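Local coordinates for extracellular protein containing a SCP domain (Bacillus anthracis, PDB 4IFA), which is of unknown function but is an extracellular protein with a SCP (CAP-type) domain, considered a vaccine candidate in connection with virulence, at residues D248-H253 / F331-F336. Numbering follows the deposited sequence.
Sequences DVAIGH and FYTQNF
Ala250 and Thr333 are the nearest CA pair between 248-253 and 331-336: their CA atoms stand 5.5 Å apart, and the axes of the two segments approach to 7.6 Å. The N-to-C directions of these segments differ by 145°, 35° short of antiparallel. Packing is densest here. The methyl of Ala250 is directed at the strand, its CB lying 3.8 Å from CG2 of Thr333 and 3.7 Å from the backbone O of Thr333. A chi1 of -61° sets OG1 of Thr333 beside the backbone N and leaves CG2 anti to that N, where it meets the Ala250 methyl, while OG1 hydrogen-bonds Ser254 OG, one residue beyond the helical segment. Toward the C-terminal end of the strand, the side chains of Asn335 and Val249 cross at about a right angle, and the CG of Asn335 lies 4.2 Å from CB of Ala250.

The contact is looser at His253, which crosses Thr333 at about a right angle: OG1 of Thr333 lies at the edge of the His253 ring, near its plane, 4.1 Å from CD2. The ring is secured instead through NE2, which hydrogen-bonds the backbone O of Ser264. No hydrogen bond joins the two segments, and just 211 Å² is buried between them, both sides summed. All five touching residues are buried, however; solvent lies across the helix, where Asp248 and Gly252 are exposed and make no contact with the strand. Helix 273-279 packs against Val249 and His253, whereas the side chains of Tyr332 and Gln334 leave the opposite face of the strand and pack against helices 210-234 and 298-306. A central antiparallel strand covered by helices on both faces is characteristic of the alpha-beta-alpha sandwich of the CAP superfamily, the cysteine-rich secretory protein fold.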
ATOM      1  N   ASP A 248       3.471   8.352 -17.649  1.00 24.91           N
ATOM      2  CA  ASP A 248       2.403   8.756 -18.586  1.00 25.47           C
ATOM      3  C   ASP A 248       1.954   7.590 -19.468  1.00 24.45           C
ATOM      4  O   ASP A 248       0.739   7.413 -19.729  1.00 25.71           O
ATOM      5  CB  ASP A 248       2.886   9.919 -19.457  1.00 27.53           C
ATOM      6  CG  ASP A 248       3.154  11.179 -18.674  1.00 33.16           C
ATOM      7  OD1 ASP A 248       2.639  11.337 -17.555  1.00 36.75           O
ATOM      8  OD2 ASP A 248       3.868  12.041 -19.220  1.00 38.77           O
ATOM      9  N   VAL A 249       2.908   6.773 -19.912  1.00 23.69           N
ATOM     10  CA  VAL A 249       2.581   5.554 -20.682  1.00 24.04           C
ATOM     11  C   VAL A 249       1.749   4.590 -19.832  1.00 22.59           C
ATOM     12  O   VAL A 249       0.717   4.090 -20.294  1.00 24.22           O
ATOM     13  CB  VAL A 249       3.828   4.866 -21.235  1.00 23.80           C
ATOM     14  CG1 VAL A 249       3.524   3.485 -21.770  1.00 26.66           C
ATOM     15  CG2 VAL A 249       4.504   5.769 -22.315  1.00 25.86           C
ATOM     16  N   ALA A 250       2.164   4.366 -18.589  1.00 20.75           N
ATOM     17  CA  ALA A 250       1.449   3.491 -17.674  1.00 19.96           C
ATOM     18  C   ALA A 250       0.006   3.969 -17.410  1.00 21.29           C
ATOM     19  O   ALA A 250      -0.905   3.149 -17.370  1.00 21.32           O
ATOM     20  CB  ALA A 250       2.217   3.361 -16.391  1.00 20.92           C
ATOM     21  N   ILE A 251      -0.197   5.275 -17.238  1.00 21.78           N
ATOM     22  CA  ILE A 251      -1.537   5.835 -17.045  1.00 22.48           C
ATOM     23  C   ILE A 251      -2.421   5.514 -18.262  1.00 22.45           C
ATOM     24  O   ILE A 251      -3.576   5.106 -18.136  1.00 23.37           O
ATOM     25  CB  ILE A 251      -1.515   7.338 -16.873  1.00 23.14           C
ATOM     26  CG1 ILE A 251      -0.834   7.760 -15.569  1.00 23.51           C
ATOM     27  CG2 ILE A 251      -2.927   7.921 -16.888  1.00 25.26           C
ATOM     28  CD1 ILE A 251      -0.649   9.274 -15.447  1.00 27.43           C
ATOM     29  N   GLY A 252      -1.856   5.705 -19.453  1.00 23.29           N
ATOM     30  CA  GLY A 252      -2.597   5.383 -20.678  1.00 24.21           C
ATOM     31  C   GLY A 252      -3.030   3.928 -20.757  1.00 23.65           C
ATOM     32  O   GLY A 252      -4.129   3.612 -21.210  1.00 24.08           O
ATOM     33  N   HIS A 253      -2.178   3.020 -20.302  1.00 22.29           N
ATOM     34  CA  HIS A 253      -2.527   1.601 -20.301  1.00 22.15           C
ATOM     35  C   HIS A 253      -3.639   1.301 -19.305  1.00 21.38           C
ATOM     36  O   HIS A 253      -4.580   0.541 -19.600  1.00 22.08           O
ATOM     37  CB  HIS A 253      -1.300   0.735 -20.097  1.00 21.53           C
ATOM     38  CG  HIS A 253      -1.567  -0.707 -20.334  1.00 22.13           C
ATOM     39  ND1 HIS A 253      -2.072  -1.171 -21.529  1.00 22.45           N
ATOM     40  CD2 HIS A 253      -1.504  -1.776 -19.513  1.00 21.36           C
ATOM     41  CE1 HIS A 253      -2.256  -2.471 -21.445  1.00 23.33           C
ATOM     42  NE2 HIS A 253      -1.909  -2.869 -20.242  1.00 24.04           N
ATOM     43  N   PHE A 331      -7.344   0.710 -11.634  1.00 20.71           N
ATOM     44  CA  PHE A 331      -6.443  -0.002 -12.525  1.00 19.40           C
ATOM     45  C   PHE A 331      -5.067   0.597 -12.255  1.00 19.39           C
ATOM     46  O   PHE A 331      -4.880   1.813 -12.359  1.00 20.78           O
ATOM     47  CB  PHE A 331      -6.876   0.150 -14.009  1.00 19.74           C
ATOM     48  CG  PHE A 331      -8.067  -0.684 -14.376  1.00 21.19           C
ATOM     49  CD1 PHE A 331      -7.918  -1.877 -15.089  1.00 23.51           C
ATOM     50  CD2 PHE A 331      -9.326  -0.338 -13.910  1.00 25.09           C
ATOM     51  CE1 PHE A 331      -9.008  -2.662 -15.350  1.00 23.47           C
ATOM     52  CE2 PHE A 331     -10.425  -1.125 -14.202  1.00 24.98           C
ATOM     53  CZ  PHE A 331     -10.231  -2.287 -14.900  1.00 23.67           C
ATOM     54  N   TYR A 332      -4.133  -0.276 -11.918  1.00 18.96           N
ATOM     55  CA  TYR A 332      -2.790   0.088 -11.492  1.00 18.28           C
ATOM     56  C   TYR A 332      -1.753  -0.568 -12.362  1.00 17.32           C
ATOM     57  O   TYR A 332      -1.786  -1.789 -12.581  1.00 18.62           O
ATOM     58  CB  TYR A 332      -2.555  -0.436 -10.051  1.00 18.70           C
ATOM     59  CG  TYR A 332      -3.655  -0.101  -9.047  1.00 17.65           C
ATOM     60  CD1 TYR A 332      -3.567   1.030  -8.231  1.00 19.19           C
ATOM     61  CD2 TYR A 332      -4.750  -0.927  -8.886  1.00 17.64           C
ATOM     62  CE1 TYR A 332      -4.527   1.333  -7.307  1.00 19.85           C
ATOM     63  CE2 TYR A 332      -5.746  -0.609  -7.947  1.00 20.01           C
ATOM     64  CZ  TYR A 332      -5.627   0.509  -7.161  1.00 18.42           C
ATOM     65  OH  TYR A 332      -6.605   0.832  -6.243  1.00 20.32           O
ATOM     66  N   THR A 333      -0.841   0.246 -12.923  1.00 18.00           N
ATOM     67  CA  THR A 333       0.206  -0.255 -13.792  1.00 18.23           C
ATOM     68  C   THR A 333       1.575   0.264 -13.393  1.00 17.47           C
ATOM     69  O   THR A 333       1.769   1.466 -13.261  1.00 19.09           O
ATOM     70  CB  THR A 333      -0.055   0.189 -15.262  1.00 18.40           C
ATOM     71  OG1 THR A 333      -1.304  -0.348 -15.722  1.00 19.29           O
ATOM     72  CG2 THR A 333       1.026  -0.264 -16.228  1.00 19.48           C
ATOM     73  N   GLN A 334       2.513  -0.663 -13.223  1.00 17.16           N
ATOM     74  CA  GLN A 334       3.934  -0.339 -13.084  1.00 17.70           C
ATOM     75  C   GLN A 334       4.606  -0.629 -14.405  1.00 17.56           C
ATOM     76  O   GLN A 334       4.472  -1.748 -14.933  1.00 18.44           O
ATOM     77  CB  GLN A 334       4.614  -1.221 -12.036  1.00 18.74           C
ATOM     78  CG  GLN A 334       4.244  -0.947 -10.601  1.00 18.07           C
ATOM     79  CD  GLN A 334       4.898  -1.920  -9.632  1.00 17.99           C
ATOM     80  OE1 GLN A 334       4.926  -3.132  -9.864  1.00 18.10           O
ATOM     81  NE2 GLN A 334       5.461  -1.392  -8.528  1.00 17.99           N
ATOM     82  N   ASN A 335       5.389   0.332 -14.901  1.00 18.30           N
ATOM     83  CA  ASN A 335       6.266   0.108 -16.044  1.00 17.90           C
ATOM     84  C   ASN A 335       7.699   0.363 -15.567  1.00 18.45           C
ATOM     85  O   ASN A 335       8.083   1.468 -15.170  1.00 19.37           O
ATOM     86  CB  ASN A 335       5.897   0.939 -17.275  1.00 19.12           C
ATOM     87  CG  ASN A 335       4.669   0.423 -18.011  1.00 20.23           C
ATOM     88  OD1 ASN A 335       4.088  -0.664 -17.692  1.00 22.30           O
ATOM     89  ND2 ASN A 335       4.245   1.194 -18.996  1.00 19.29           N
ATOM     90  N   PHE A 336       8.495  -0.703 -15.590  1.00 18.88           N
ATOM     91  CA  PHE A 336       9.884  -0.694 -15.170  1.00 19.35           C
ATOM     92  C   PHE A 336      10.741  -0.548 -16.416  1.00 19.66           C
ATOM     93  O   PHE A 336      10.442  -1.142 -17.458  1.00 20.48           O
ATOM     94  CB  PHE A 336      10.261  -2.047 -14.513  1.00 18.95           C
ATOM     95  CG  PHE A 336       9.515  -2.389 -13.255  1.00 18.24           C
ATOM     96  CD1 PHE A 336      10.077  -2.097 -12.026  1.00 19.72           C
ATOM     97  CD2 PHE A 336       8.283  -3.022 -13.302  1.00 18.35           C
ATOM     98  CE1 PHE A 336       9.417  -2.415 -10.860  1.00 20.53           C
ATOM     99  CE2 PHE A 336       7.595  -3.319 -12.139  1.00 18.76           C
ATOM    100  CZ  PHE A 336       8.179  -3.016 -10.920  1.00 19.91           C
TER